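Local coordinates for purine nucleoside phosphorylase (Schistosoma mansoni, PDB 6BHB), which catalyses the reversible phosphorolysis of purine nucleosides, probably chiefly inosine and guanosine, to give the free base and ribose 1-phosphate, at residues S35-L40 with L114-A119; G121-L126 with G215-G220; P200-P205 with V219-V224; V240-N245 with L263-K268. All blocks are in the same frame, centred on the assembly; numbering follows the deposited sequence.

Contact 1 of 4, residues S35-L40 with L114-A119; sequences SGLGKL and LITNLA. With DS1 (2-aminopyrimidin-5-ol), chain J; DMS (dimethyl sulfoxide), chain H.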
loop_
_atom_site.group_PDB
_atom_site.type_symbol
_atom_site.label_atom_id
_atom_site.label_comp_id
_atom_site.label_asym_id
_atom_site.label_seq_id
_atom_site.Cartn_x
_atom_site.Cartn_y
_atom_site.Cartn_z
ATOM N N SER A 35 -14.118 -18.500 -7.790
ATOM C CA SER A 35 -13.722 -19.863 -7.459
ATOM C C SER A 35 -14.947 -20.696 -7.100
ATOM O O SER A 35 -15.775 -20.284 -6.281
ATOM C CB SER A 35 -12.723 -19.858 -6.303
ATOM O OG SER A 35 -13.326 -19.403 -5.105
ATOM N N GLY A 36 -15.057 -21.874 -7.712
ATOM C CA GLY A 36 -16.206 -22.733 -7.519
ATOM C C GLY A 36 -17.458 -22.294 -8.245
ATOM O O GLY A 36 -18.507 -22.928 -8.071
ATOM N N LEU A 37 -17.384 -21.238 -9.061
ATOM C CA LEU A 37 -18.547 -20.666 -9.729
ATOM C C LEU A 37 -18.438 -20.743 -11.249
ATOM O O LEU A 37 -19.065 -19.943 -11.951
ATOM C CB LEU A 37 -18.735 -19.210 -9.301
ATOM C CG LEU A 37 -18.781 -18.943 -7.797
ATOM C CD1 LEU A 37 -18.678 -17.448 -7.525
ATOM C CD2 LEU A 37 -20.049 -19.518 -7.185
ATOM N N GLY A 38 -17.660 -21.683 -11.775
ATOM C CA GLY A 38 -17.383 -21.753 -13.194
ATOM C C GLY A 38 -18.191 -22.762 -13.981
ATOM O O GLY A 38 -17.822 -23.063 -15.122
ATOM N N LYS A 39 -19.288 -23.285 -13.426
ATOM C CA LYS A 39 -20.023 -24.347 -14.108
ATOM C C LYS A 39 -20.578 -23.877 -15.448
ATOM O O LYS A 39 -20.634 -24.655 -16.409
ATOM C CB LYS A 39 -21.156 -24.864 -13.222
ATOM C CG LYS A 39 -21.990 -25.947 -13.894
ATOM C CD LYS A 39 -22.919 -26.649 -12.920
ATOM C CE LYS A 39 -23.607 -27.836 -13.580
ATOM N NZ LYS A 39 -24.301 -27.463 -14.847
ATOM N N LEU A 40 -21.010 -22.616 -15.532
ATOM C CA LEU A 40 -21.581 -22.115 -16.780
ATOM C C LEU A 40 -20.619 -22.295 -17.947
ATOM O O LEU A 40 -21.055 -22.424 -19.097
ATOM C CB LEU A 40 -21.962 -20.641 -16.639
ATOM C CG LEU A 40 -22.546 -19.975 -17.891
ATOM C CD1 LEU A 40 -23.850 -20.641 -18.314
ATOM C CD2 LEU A 40 -22.758 -18.488 -17.660
ATOM N N LEU A 114 -18.698 -9.475 -17.500
ATOM C CA LEU A 114 -19.442 -9.942 -16.335
ATOM C C LEU A 114 -18.497 -10.685 -15.399
ATOM O O LEU A 114 -17.743 -11.558 -15.841
ATOM C CB LEU A 114 -20.596 -10.859 -16.754
ATOM C CG LEU A 114 -21.520 -10.341 -17.861
ATOM C CD1 LEU A 114 -22.578 -11.381 -18.204
ATOM C CD2 LEU A 114 -22.173 -9.029 -17.456
ATOM N N ILE A 115 -18.549 -10.351 -14.107
ATOM C CA ILE A 115 -17.583 -10.838 -13.127
ATOM C C ILE A 115 -18.316 -11.299 -11.873
ATOM O O ILE A 115 -19.263 -10.648 -11.417
ATOM C CB ILE A 115 -16.548 -9.750 -12.767
ATOM C CG1 ILE A 115 -15.906 -9.179 -14.036
ATOM C CG2 ILE A 115 -15.482 -10.319 -11.842
ATOM C CD1 ILE A 115 -14.990 -7.997 -13.792
ATOM N N THR A 116 -17.861 -12.419 -11.306
ATOM C CA THR A 116 -18.342 -12.911 -10.021
ATOM C C THR A 116 -17.151 -13.198 -9.116
ATOM O O THR A 116 -16.053 -13.509 -9.588
ATOM C CB THR A 116 -19.192 -14.189 -10.172
ATOM O OG1 THR A 116 -18.381 -15.257 -10.676
ATOM C CG2 THR A 116 -20.358 -13.956 -11.115
ATOM N N ASN A 117 -17.372 -13.087 -7.807
ATOM C CA ASN A 117 -16.330 -13.372 -6.831
ATOM C C ASN A 117 -16.974 -13.791 -5.516
ATOM O O ASN A 117 -18.187 -13.675 -5.327
ATOM C CB ASN A 117 -15.406 -12.161 -6.625
ATOM C CG ASN A 117 -16.122 -10.964 -6.012
ATOM O OD1 ASN A 117 -16.843 -11.089 -5.021
ATOM N ND2 ASN A 117 -15.920 -9.793 -6.603
ATOM N N LEU A 118 -16.139 -14.294 -4.611
ATOM C CA LEU A 118 -16.524 -14.584 -3.236
ATOM C C LEU A 118 -15.901 -13.543 -2.317
ATOM O O LEU A 118 -14.747 -13.148 -2.509
ATOM C CB LEU A 118 -16.071 -15.985 -2.820
ATOM C CG LEU A 118 -16.861 -17.142 -3.433
ATOM C CD1 LEU A 118 -15.923 -18.193 -3.994
ATOM C CD2 LEU A 118 -17.789 -17.753 -2.399
ATOM N N ALA A 119 -16.661 -13.101 -1.317
ATOM C CA ALA A 119 -16.224 -11.996 -0.476
ATOM C C ALA A 119 -16.794 -12.159 0.925
ATOM O O ALA A 119 -17.720 -12.940 1.159
ATOM C CB ALA A 119 -16.644 -10.648 -1.069
HETATM C C3 DS1 J . -12.831 -13.743 0.673
HETATM C C2 DS1 J . -12.312 -12.790 1.484
HETATM C C1 DS1 J . -12.797 -12.640 2.744
HETATM O O DS1 J . -11.284 -11.960 1.001
HETATM N N1 DS1 J . -13.766 -13.431 3.179
HETATM N N2 DS1 J . -13.798 -14.530 1.111
HETATM C C DS1 J . -14.280 -14.386 2.367
HETATM N N DS1 J . -15.344 -15.257 2.843
HETATM S S DMS H . -12.902 -14.813 -6.192
HETATM O O DMS H . -13.683 -15.851 -5.457
HETATM C C1 DMS H . -11.624 -14.112 -5.113
HETATM C C2 DMS H . -11.830 -15.618 -7.412
#
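Leu37 lowers one methyl onto Thr116: CD1 ends 3.8 Å from OG1, the two side chains slanting across one another. With CG beside the backbone N (chi1 -53°) and the chain extended beyond it, Leu37 drives this branch down toward the strand, and CD1 also comes within 4.5 Å of Leu118 CG. This is the packed half of the contact. Leu273 and Phe277 of helix 259-283 close over it, Leu273 touching Leu37 and Phe277 touching Thr116. The hydroxyl of Thr116 faces a methyl on this side, but it is hydrogen-bonded to Gly34 N and to the modified residue CME at position 33, so the loop and the strand are also tied by polar bonds just upstream.

Toward Ser35 the contact becomes looser. Ser35 is exposed and modelled in two conformers, so its short approach to Leu118 is doubtful. Here a dimethyl sulfoxide has settled between loop and strand. Its oxygen accepts from Leu118 N at 3.0 Å, and Ser35 N stands 3.6 Å from that same oxygen, with the sulfur 3.7 Å from Asn117 CB. An acceptor oxygen held by the N-H of Leu118, with Ser35 N nearby, beside the glycine-containing loop after the first strand is consistent with the phosphate pocket of this enzyme family, where a phosphate oxygen could take the same Leu118 N-H.

Contact 2 of 4, residues G121-L126 with G215-G220; sequences GINRKL and GCDVVG. With DS1 (2-aminopyrimidin-5-ol), chain J.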
loop_
_atom_site.group_PDB
_atom_site.type_symbol
_atom_site.label_atom_id
_atom_site.label_comp_id
_atom_site.label_asym_id
_atom_site.label_seq_id
_atom_site.Cartn_x
_atom_site.Cartn_y
_atom_site.Cartn_z
ATOM N N GLY A 121 -18.675 -10.413 4.298
ATOM C CA GLY A 121 -19.671 -9.400 4.590
ATOM C C GLY A 121 -19.240 -8.495 5.729
ATOM O O GLY A 121 -18.843 -8.970 6.797
ATOM N N ILE A 122 -19.321 -7.188 5.491
ATOM C CA ILE A 122 -19.063 -6.173 6.508
ATOM C C ILE A 122 -20.363 -5.537 6.988
ATOM O O ILE A 122 -20.597 -5.411 8.190
ATOM C CB ILE A 122 -18.086 -5.098 5.980
ATOM C CG1 ILE A 122 -16.750 -5.726 5.558
ATOM C CG2 ILE A 122 -17.860 -4.009 7.027
ATOM C CD1 ILE A 122 -15.957 -6.365 6.692
ATOM N N ASN A 123 -21.218 -5.123 6.055
ATOM C CA ASN A 123 -22.512 -4.562 6.415
ATOM C C ASN A 123 -23.316 -5.576 7.222
ATOM O O ASN A 123 -23.357 -6.764 6.893
ATOM C CB ASN A 123 -23.276 -4.154 5.153
ATOM C CG ASN A 123 -24.572 -3.427 5.459
ATOM O OD1 ASN A 123 -25.374 -3.873 6.279
ATOM N ND2 ASN A 123 -24.781 -2.294 4.797
ATOM N N ARG A 124 -23.959 -5.099 8.289
ATOM C CA ARG A 124 -24.650 -6.003 9.202
ATOM C C ARG A 124 -25.897 -6.622 8.583
ATOM O O ARG A 124 -26.383 -7.637 9.091
ATOM C CB ARG A 124 -25.018 -5.268 10.490
ATOM C CG ARG A 124 -23.831 -5.011 11.404
ATOM C CD ARG A 124 -24.256 -4.349 12.704
ATOM N NE ARG A 124 -23.110 -3.983 13.532
ATOM C CZ ARG A 124 -22.499 -4.799 14.387
ATOM N NH1 ARG A 124 -22.914 -6.049 14.542
ATOM N NH2 ARG A 124 -21.462 -4.362 15.090
ATOM N N LYS A 125 -26.427 -6.042 7.508
ATOM C CA LYS A 125 -27.593 -6.609 6.840
ATOM C C LYS A 125 -27.243 -7.784 5.934
ATOM O O LYS A 125 -28.150 -8.367 5.331
ATOM C CB LYS A 125 -28.305 -5.527 6.025
ATOM N N LEU A 126 -25.967 -8.145 5.827
ATOM C CA LEU A 126 -25.521 -9.203 4.933
ATOM C C LEU A 126 -25.305 -10.498 5.706
ATOM O O LEU A 126 -24.734 -10.495 6.800
ATOM C CB LEU A 126 -24.229 -8.798 4.221
ATOM C CG LEU A 126 -24.343 -7.619 3.252
ATOM C CD1 LEU A 126 -22.974 -7.238 2.711
ATOM C CD2 LEU A 126 -25.293 -7.943 2.106
ATOM N N GLY A 215 -17.289 2.623 5.872
ATOM C CA GLY A 215 -18.395 2.534 4.942
ATOM C C GLY A 215 -18.289 1.434 3.911
ATOM O O GLY A 215 -18.954 1.518 2.872
ATOM N N CYS A 216 -17.478 0.409 4.157
ATOM C CA CYS A 216 -17.373 -0.725 3.250
ATOM C C CYS A 216 -18.468 -1.737 3.556
ATOM O O CYS A 216 -18.782 -1.996 4.721
ATOM C CB CYS A 216 -16.001 -1.389 3.370
ATOM S SG CYS A 216 -14.613 -0.289 3.036
ATOM N N ASP A 217 -19.047 -2.310 2.500
ATOM C CA ASP A 217 -20.087 -3.322 2.645
ATOM C C ASP A 217 -19.567 -4.746 2.505
ATOM O O ASP A 217 -20.098 -5.651 3.158
ATOM C CB ASP A 217 -21.199 -3.094 1.614
ATOM C CG ASP A 217 -21.904 -1.765 1.803
ATOM O OD1 ASP A 217 -22.596 -1.598 2.831
ATOM O OD2 ASP A 217 -21.775 -0.888 0.922
ATOM N N VAL A 218 -18.552 -4.972 1.667
ATOM C CA VAL A 218 -17.960 -6.293 1.490
ATOM C C VAL A 218 -16.466 -6.113 1.256
ATOM O O VAL A 218 -15.995 -5.021 0.930
ATOM C CB VAL A 218 -18.604 -7.082 0.319
ATOM C CG1 VAL A 218 -20.123 -7.109 0.454
ATOM C CG2 VAL A 218 -18.205 -6.495 -1.029
ATOM N N VAL A 219 -15.712 -7.203 1.418
ATOM C CA VAL A 219 -14.264 -7.190 1.230
ATOM C C VAL A 219 -13.839 -8.469 0.520
ATOM O O VAL A 219 -14.313 -9.564 0.846
ATOM C CB VAL A 219 -13.517 -7.034 2.575
ATOM C CG1 VAL A 219 -13.943 -8.113 3.567
ATOM C CG2 VAL A 219 -12.011 -7.055 2.360
ATOM N N GLY A 220 -12.928 -8.329 -0.445
ATOM C CA GLY A 220 -12.410 -9.461 -1.187
ATOM C C GLY A 220 -11.028 -9.166 -1.735
ATOM O O GLY A 220 -10.488 -8.073 -1.549
HETATM C C3 DS1 J . -12.831 -13.743 0.673
HETATM C C2 DS1 J . -12.312 -12.790 1.484
HETATM C C1 DS1 J . -12.797 -12.640 2.744
HETATM O O DS1 J . -11.284 -11.960 1.001
HETATM N N1 DS1 J . -13.766 -13.431 3.179
HETATM N N2 DS1 J . -13.798 -14.530 1.111
HETATM C C DS1 J . -14.280 -14.386 2.367
HETATM N N DS1 J . -15.344 -15.257 2.843
#
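Asp217 O is gripped by two successive backbone N-H groups, Ile122 N at 2.9 Å and Asn123 N at 3.2 Å. Both donors come to the same face of its carbonyl plane, the first well above that plane and the second less tilted. A third bond runs between side chains: Asn123 ND2 gives its hydrogen to Asp217 OD1 over 3.0 Å, nearly straight at 171°. The amide and carboxylate lie side by side and almost coplanar, and OD1 is met nearly along its C-O axis. The other carboxylate oxygen, OD2, takes the backbone N of Val193, so both ends of this group are fixed.

Asn123 works in two directions. CG stands opposite the backbone N (chi1 -174°), which carries the amide out beside Asp217; its rotation then points ND2 across the contact and OD1 back to Lys125 N, which it meets at 2.7 Å, closing an Asx turn. The same residues start a type I beta turn from Asn123 to Leu126.

Apolar groups fill in around these bonds. Ile122 presses CG2 against Cys216 O at a tight 3.2 Å and sends CD1 toward Val219 CG1, 4.1 Å away. Leu126 crosses Val218 at about a right angle, CD1 to CG1 3.6 Å. Gly121 and Val218 form an antiparallel non-hydrogen-bonded pair, where strand 112-121 ends against the short strand 218-220. The bridge thus belongs to the mixed central sheet of the phosphorylase alpha/beta fold, just before an Asx turn leads the chain out of the sheet.

Contact 3 of 4, residues P200-P205 with V219-V224; sequences PTYESP and VGMSTV. With DS1 (2-aminopyrimidin-5-ol), chain J; DMS (dimethyl sulfoxide), chain C.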
loop_
_atom_site.group_PDB
_atom_site.type_symbol
_atom_site.label_atom_id
_atom_site.label_comp_id
_atom_site.label_asym_id
_atom_site.label_seq_id
_atom_site.Cartn_x
_atom_site.Cartn_y
_atom_site.Cartn_z
ATOM N N PRO A 200 -2.820 -12.514 0.752
ATOM C CA PRO A 200 -3.806 -13.602 0.752
ATOM C C PRO A 200 -4.402 -13.945 2.123
ATOM O O PRO A 200 -5.257 -14.831 2.198
ATOM C CB PRO A 200 -2.993 -14.781 0.223
ATOM C CG PRO A 200 -1.634 -14.544 0.784
ATOM C CD PRO A 200 -1.445 -13.043 0.818
ATOM N N THR A 201 -3.950 -13.287 3.187
ATOM C CA THR A 201 -4.564 -13.491 4.493
ATOM C C THR A 201 -5.977 -12.924 4.491
ATOM O O THR A 201 -6.226 -11.840 3.960
ATOM C CB THR A 201 -3.744 -12.817 5.597
ATOM O OG1 THR A 201 -3.728 -11.399 5.390
ATOM C CG2 THR A 201 -2.314 -13.335 5.625
ATOM N N TYR A 202 -6.911 -13.666 5.082
ATOM C CA TYR A 202 -8.244 -13.122 5.282
ATOM C C TYR A 202 -8.160 -11.878 6.158
ATOM O O TYR A 202 -7.234 -11.717 6.958
ATOM C CB TYR A 202 -9.166 -14.162 5.923
ATOM C CG TYR A 202 -9.562 -15.295 4.998
ATOM C CD1 TYR A 202 -10.413 -15.070 3.923
ATOM C CD2 TYR A 202 -9.097 -16.586 5.206
ATOM C CE1 TYR A 202 -10.781 -16.098 3.075
ATOM C CE2 TYR A 202 -9.459 -17.621 4.364
ATOM C CZ TYR A 202 -10.303 -17.371 3.300
ATOM O OH TYR A 202 -10.666 -18.398 2.459
ATOM N N GLU A 203 -9.129 -10.980 5.991
ATOM C CA GLU A 203 -9.168 -9.777 6.813
ATOM C C GLU A 203 -9.191 -10.157 8.289
ATOM O O GLU A 203 -9.942 -11.045 8.702
ATOM C CB GLU A 203 -10.389 -8.922 6.458
ATOM C CG GLU A 203 -11.759 -9.551 6.746
ATOM C CD GLU A 203 -12.232 -10.483 5.647
ATOM O OE1 GLU A 203 -11.470 -10.696 4.683
ATOM O OE2 GLU A 203 -13.368 -10.997 5.743
ATOM N N SER A 204 -8.353 -9.495 9.085
ATOM C CA SER A 204 -8.320 -9.767 10.511
ATOM C C SER A 204 -9.565 -9.197 11.185
ATOM O O SER A 204 -10.249 -8.339 10.621
ATOM C CB SER A 204 -7.066 -9.170 11.143
ATOM O OG SER A 204 -7.130 -7.754 11.164
ATOM N N PRO A 205 -9.882 -9.659 12.398
ATOM C CA PRO A 205 -11.065 -9.119 13.089
ATOM C C PRO A 205 -11.054 -7.604 13.215
ATOM O O PRO A 205 -12.096 -6.962 13.031
ATOM C CB PRO A 205 -11.007 -9.802 14.461
ATOM C CG PRO A 205 -10.254 -11.060 14.227
ATOM C CD PRO A 205 -9.235 -10.733 13.172
ATOM N N VAL A 219 -15.712 -7.203 1.418
ATOM C CA VAL A 219 -14.264 -7.190 1.230
ATOM C C VAL A 219 -13.839 -8.469 0.520
ATOM O O VAL A 219 -14.313 -9.564 0.846
ATOM C CB VAL A 219 -13.517 -7.034 2.575
ATOM C CG1 VAL A 219 -13.943 -8.113 3.567
ATOM C CG2 VAL A 219 -12.011 -7.055 2.360
ATOM N N GLY A 220 -12.928 -8.329 -0.445
ATOM C CA GLY A 220 -12.410 -9.461 -1.187
ATOM C C GLY A 220 -11.028 -9.166 -1.735
ATOM O O GLY A 220 -10.488 -8.073 -1.549
ATOM N N MET A 221 -10.459 -10.157 -2.434
ATOM C CA MET A 221 -9.075 -10.094 -2.901
ATOM C C MET A 221 -8.950 -10.081 -4.424
ATOM O O MET A 221 -7.895 -10.455 -4.949
ATOM C CB MET A 221 -8.266 -11.274 -2.349
ATOM C CG MET A 221 -8.379 -11.507 -0.851
ATOM S SD MET A 221 -7.511 -13.010 -0.345
ATOM C CE MET A 221 -7.994 -13.119 1.377
ATOM N N SER A 222 -9.985 -9.670 -5.152
ATOM C CA SER A 222 -9.930 -9.717 -6.613
ATOM C C SER A 222 -10.821 -8.622 -7.192
ATOM O O SER A 222 -11.227 -7.691 -6.492
ATOM C CB SER A 222 -10.353 -11.101 -7.120
ATOM O OG SER A 222 -11.738 -11.313 -6.905
ATOM N N THR A 223 -11.089 -8.730 -8.497
ATOM C CA THR A 223 -12.108 -7.956 -9.203
ATOM C C THR A 223 -11.673 -6.529 -9.525
ATOM O O THR A 223 -11.766 -6.106 -10.683
ATOM C CB THR A 223 -13.415 -7.944 -8.398
ATOM O OG1 THR A 223 -13.876 -9.291 -8.223
ATOM C CG2 THR A 223 -14.500 -7.154 -9.126
ATOM N N VAL A 224 -11.208 -5.769 -8.529
ATOM C CA VAL A 224 -10.891 -4.354 -8.760
ATOM C C VAL A 224 -9.835 -4.184 -9.841
ATOM O O VAL A 224 -9.975 -3.277 -10.676
ATOM C CB VAL A 224 -10.521 -3.671 -7.441
ATOM C CG1 VAL A 224 -9.825 -2.329 -7.683
ATOM C CG2 VAL A 224 -11.771 -3.459 -6.598
HETATM C C3 DS1 J . -12.831 -13.743 0.673
HETATM C C2 DS1 J . -12.312 -12.790 1.484
HETATM C C1 DS1 J . -12.797 -12.640 2.744
HETATM O O DS1 J . -11.284 -11.960 1.001
HETATM N N1 DS1 J . -13.766 -13.431 3.179
HETATM N N2 DS1 J . -13.798 -14.530 1.111
HETATM C C DS1 J . -14.280 -14.386 2.367
HETATM N N DS1 J . -15.344 -15.257 2.843
HETATM S S DMS C . -10.932 -17.216 -1.285
HETATM O O DMS C . -11.398 -17.801 0.011
HETATM C C1 DMS C . -12.357 -16.581 -2.209
HETATM C C2 DMS C . -10.050 -15.661 -0.973
#
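Met221 CE nests against two successive carbonyls of the opposing segment, 3.3 Å from Pro200 O and 3.4 Å from Thr201 O. The side chain is extended beyond CG, and CG itself rests 3.5 Å from the hydroxyl oxygen of the bound 2-aminopyrimidin-5-ol. Tyr202 adds an aromatic edge: the ligand's C3 lies in the plane of its ring, and Tyr202 CD1 is 3.6 Å from the ligand's C1. At the ligand's edge, near its ring plane, Glu203 OE1 comes within 3.0 Å of that same C1.

One step out are the groups that set these contacts. Glu203 folds back at its second torsion (chi2 -83°), which lays its carboxylate carbon against Val219 CG1, 3.6 Å away, the two side chains crossing at a slant; OE2 is held by Ser247 OG. The hydroxyl of Tyr202 donates to the oxygen of a dimethyl sulfoxide at 2.6 Å, an oxygen also bonded to His259 ND1, and Ile257 and Val262 pack on the tyrosine. Farther out, Phe161 of the second subunit packs on both Tyr202 and Met221, so the wall of this pocket is completed across the subunit interface. Ser204, before helix 205-213, is bonded to His137 O of that subunit.

The tyrosine edge stands over the ligand ring, the methionine meets its hydroxyl end, and a carboxylate stands at the edge of the ring. This is consistent with the purine-base site of the family, where a glutamate and an asparagine read the edge of the base.

Contact 4 of 4, residues V240-N245 with L263-K268; sequences VSLIAN and LAVAEK. With DS1 (2-aminopyrimidin-5-ol), chain J.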
loop_
_atom_site.group_PDB
_atom_site.type_symbol
_atom_site.label_atom_id
_atom_site.label_comp_id
_atom_site.label_asym_id
_atom_site.label_seq_id
_atom_site.Cartn_x
_atom_site.Cartn_y
_atom_site.Cartn_z
ATOM N N VAL A 240 -20.658 -9.002 -9.278
ATOM C CA VAL A 240 -21.522 -9.511 -8.218
ATOM C C VAL A 240 -20.679 -10.339 -7.258
ATOM O O VAL A 240 -19.910 -11.205 -7.688
ATOM C CB VAL A 240 -22.681 -10.359 -8.778
ATOM C CG1 VAL A 240 -23.603 -10.816 -7.653
ATOM C CG2 VAL A 240 -23.460 -9.576 -9.825
ATOM N N SER A 241 -20.831 -10.079 -5.961
ATOM C CA SER A 241 -20.138 -10.829 -4.923
ATOM C C SER A 241 -21.091 -11.811 -4.255
ATOM O O SER A 241 -22.257 -11.491 -4.006
ATOM C CB SER A 241 -19.552 -9.886 -3.867
ATOM O OG SER A 241 -18.479 -9.125 -4.391
ATOM N N LEU A 242 -20.589 -13.011 -3.975
ATOM C CA LEU A 242 -21.289 -13.992 -3.157
ATOM C C LEU A 242 -20.710 -13.938 -1.748
ATOM O O LEU A 242 -19.498 -14.089 -1.567
ATOM C CB LEU A 242 -21.153 -15.396 -3.746
ATOM C CG LEU A 242 -21.630 -16.555 -2.867
ATOM C CD1 LEU A 242 -23.094 -16.390 -2.485
ATOM C CD2 LEU A 242 -21.411 -17.882 -3.579
ATOM N N ILE A 243 -21.572 -13.718 -0.759
ATOM C CA ILE A 243 -21.136 -13.546 0.623
ATOM C C ILE A 243 -20.970 -14.916 1.270
ATOM O O ILE A 243 -21.921 -15.700 1.346
ATOM C CB ILE A 243 -22.133 -12.682 1.411
ATOM C CG1 ILE A 243 -22.353 -11.338 0.706
ATOM C CG2 ILE A 243 -21.653 -12.472 2.841
ATOM C CD1 ILE A 243 -21.092 -10.520 0.494
ATOM N N ALA A 244 -19.760 -15.200 1.758
ATOM C CA ALA A 244 -19.489 -16.462 2.431
ATOM C C ALA A 244 -19.636 -16.380 3.944
ATOM O O ALA A 244 -19.789 -17.421 4.591
ATOM C CB ALA A 244 -18.076 -16.945 2.095
ATOM N N ASN A 245 -19.585 -15.183 4.522
ATOM C CA ASN A 245 -19.689 -15.010 5.967
ATOM C C ASN A 245 -19.819 -13.521 6.249
ATOM O O ASN A 245 -19.567 -12.681 5.380
ATOM C CB ASN A 245 -18.475 -15.594 6.695
ATOM C CG ASN A 245 -17.195 -14.838 6.388
ATOM O OD1 ASN A 245 -16.672 -14.904 5.276
ATOM N ND2 ASN A 245 -16.682 -14.115 7.377
ATOM N N LEU A 263 -15.720 -22.424 0.098
ATOM C CA LEU A 263 -16.107 -23.244 -1.045
ATOM C C LEU A 263 -17.433 -23.958 -0.812
ATOM O O LEU A 263 -18.151 -24.253 -1.773
ATOM C CB LEU A 263 -15.008 -24.259 -1.360
ATOM C CG LEU A 263 -13.670 -23.694 -1.848
ATOM C CD1 LEU A 263 -12.671 -24.818 -2.074
ATOM C CD2 LEU A 263 -13.842 -22.878 -3.122
ATOM N N ALA A 264 -17.773 -24.251 0.445
ATOM C CA ALA A 264 -19.060 -24.877 0.731
ATOM C C ALA A 264 -20.214 -23.946 0.376
ATOM O O ALA A 264 -21.217 -24.379 -0.202
ATOM C CB ALA A 264 -19.133 -25.283 2.202
ATOM N N VAL A 265 -20.090 -22.661 0.720
ATOM C CA VAL A 265 -21.114 -21.690 0.342
ATOM C C VAL A 265 -21.189 -21.566 -1.175
ATOM O O VAL A 265 -22.277 -21.449 -1.750
ATOM C CB VAL A 265 -20.833 -20.329 1.009
ATOM C CG1 VAL A 265 -21.847 -19.284 0.558
ATOM C CG2 VAL A 265 -20.852 -20.464 2.527
ATOM N N ALA A 266 -20.034 -21.581 -1.845
ATOM C CA ALA A 266 -20.026 -21.512 -3.303
ATOM C C ALA A 266 -20.812 -22.668 -3.907
ATOM O O ALA A 266 -21.612 -22.471 -4.829
ATOM C CB ALA A 266 -18.587 -21.516 -3.820
ATOM N N GLU A 267 -20.604 -23.882 -3.394
ATOM C CA GLU A 267 -21.330 -25.037 -3.911
ATOM C C GLU A 267 -22.833 -24.882 -3.702
ATOM O O GLU A 267 -23.631 -25.289 -4.552
ATOM C CB GLU A 267 -20.821 -26.314 -3.243
ATOM C CG GLU A 267 -21.607 -27.566 -3.601
ATOM C CD GLU A 267 -21.748 -27.761 -5.099
ATOM O OE1 GLU A 267 -20.804 -27.403 -5.835
ATOM O OE2 GLU A 267 -22.804 -28.262 -5.540
ATOM N N LYS A 268 -23.237 -24.288 -2.576
ATOM C CA LYS A 268 -24.656 -24.172 -2.256
ATOM C C LYS A 268 -25.383 -23.190 -3.166
ATOM O O LYS A 268 -26.604 -23.299 -3.321
ATOM C CB LYS A 268 -24.828 -23.749 -0.794
ATOM C CG LYS A 268 -26.267 -23.789 -0.298
ATOM C CD LYS A 268 -26.394 -23.276 1.134
ATOM C CE LYS A 268 -26.671 -24.405 2.118
ATOM N NZ LYS A 268 -27.075 -23.893 3.460
HETATM C C3 DS1 J . -12.831 -13.743 0.673
HETATM C C2 DS1 J . -12.312 -12.790 1.484
HETATM C C1 DS1 J . -12.797 -12.640 2.744
HETATM O O DS1 J . -11.284 -11.960 1.001
HETATM N N1 DS1 J . -13.766 -13.431 3.179
HETATM N N2 DS1 J . -13.798 -14.530 1.111
HETATM C C DS1 J . -14.280 -14.386 2.367
HETATM N N DS1 J . -15.344 -15.257 2.843
#
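Val265 sets its two methyls over the backbone of the opposing strand: CG1 lies 3.7 Å from Ile243 O and CG2 3.8 Å from Ala244 O. This is a strand-to-helix contact of the alpha/beta fold, with helix 259-283 lying over the central sheet. The local axes approach to 8.3 Å, their N-to-C directions 132° apart, so the helix runs at a steep slant to strand 236-246 and only a few residues of each meet.

Placing CG1 opposite the backbone N (chi1 177°) spreads the valine fork across two consecutive carbonyls. Ala244 O has a polar partner as well, the hydroxyl of Ser128, which also packs beside Val265. Two residues back along the strand, Leu242 bridges Val265 and the next helix residue: CD2 rests 3.9 Å from Ala266 CA, and CD1 meets Val265 CG1 at 4.4 Å. Ala266, too small to reach far, lets the helix backbone come close to this leucine; Leu118 of strand 112-121 touches both residues and closes the packing from the neighbouring strand.

Farther along the strand, Ala244 CB lies 3.3 Å from the amino nitrogen of the bound 2-aminopyrimidin-5-ol. Asn245 carries its amide to the same group, its ND2 end bonded to Asp250, while OD1 accepts from that amino nitrogen at 2.8 Å, the N-H pointing almost straight at it (168°).

From the N terminus, contact 1 is the first to close, folding the loop after strand 29-31 back onto strand 112-121. Contact 2 opens immediately afterwards, where that strand leaves the sheet, and spans a long stretch to strand 218-220. Contact 3 begins inside this span, before helix 205-213, and finishes on the same strand, so the two overlap at Val219 and Gly220. Contact 4 then follows in series as a short closure between strand 236-246 and helix 259-283. Neighbouring strands couple them: Asn117 of contact 1 bonds to Ser241 and Thr223, while Gly121 N meets Asn245 O. Together they tie the sheet, its covering helix and the substrate-side loops around one ligand.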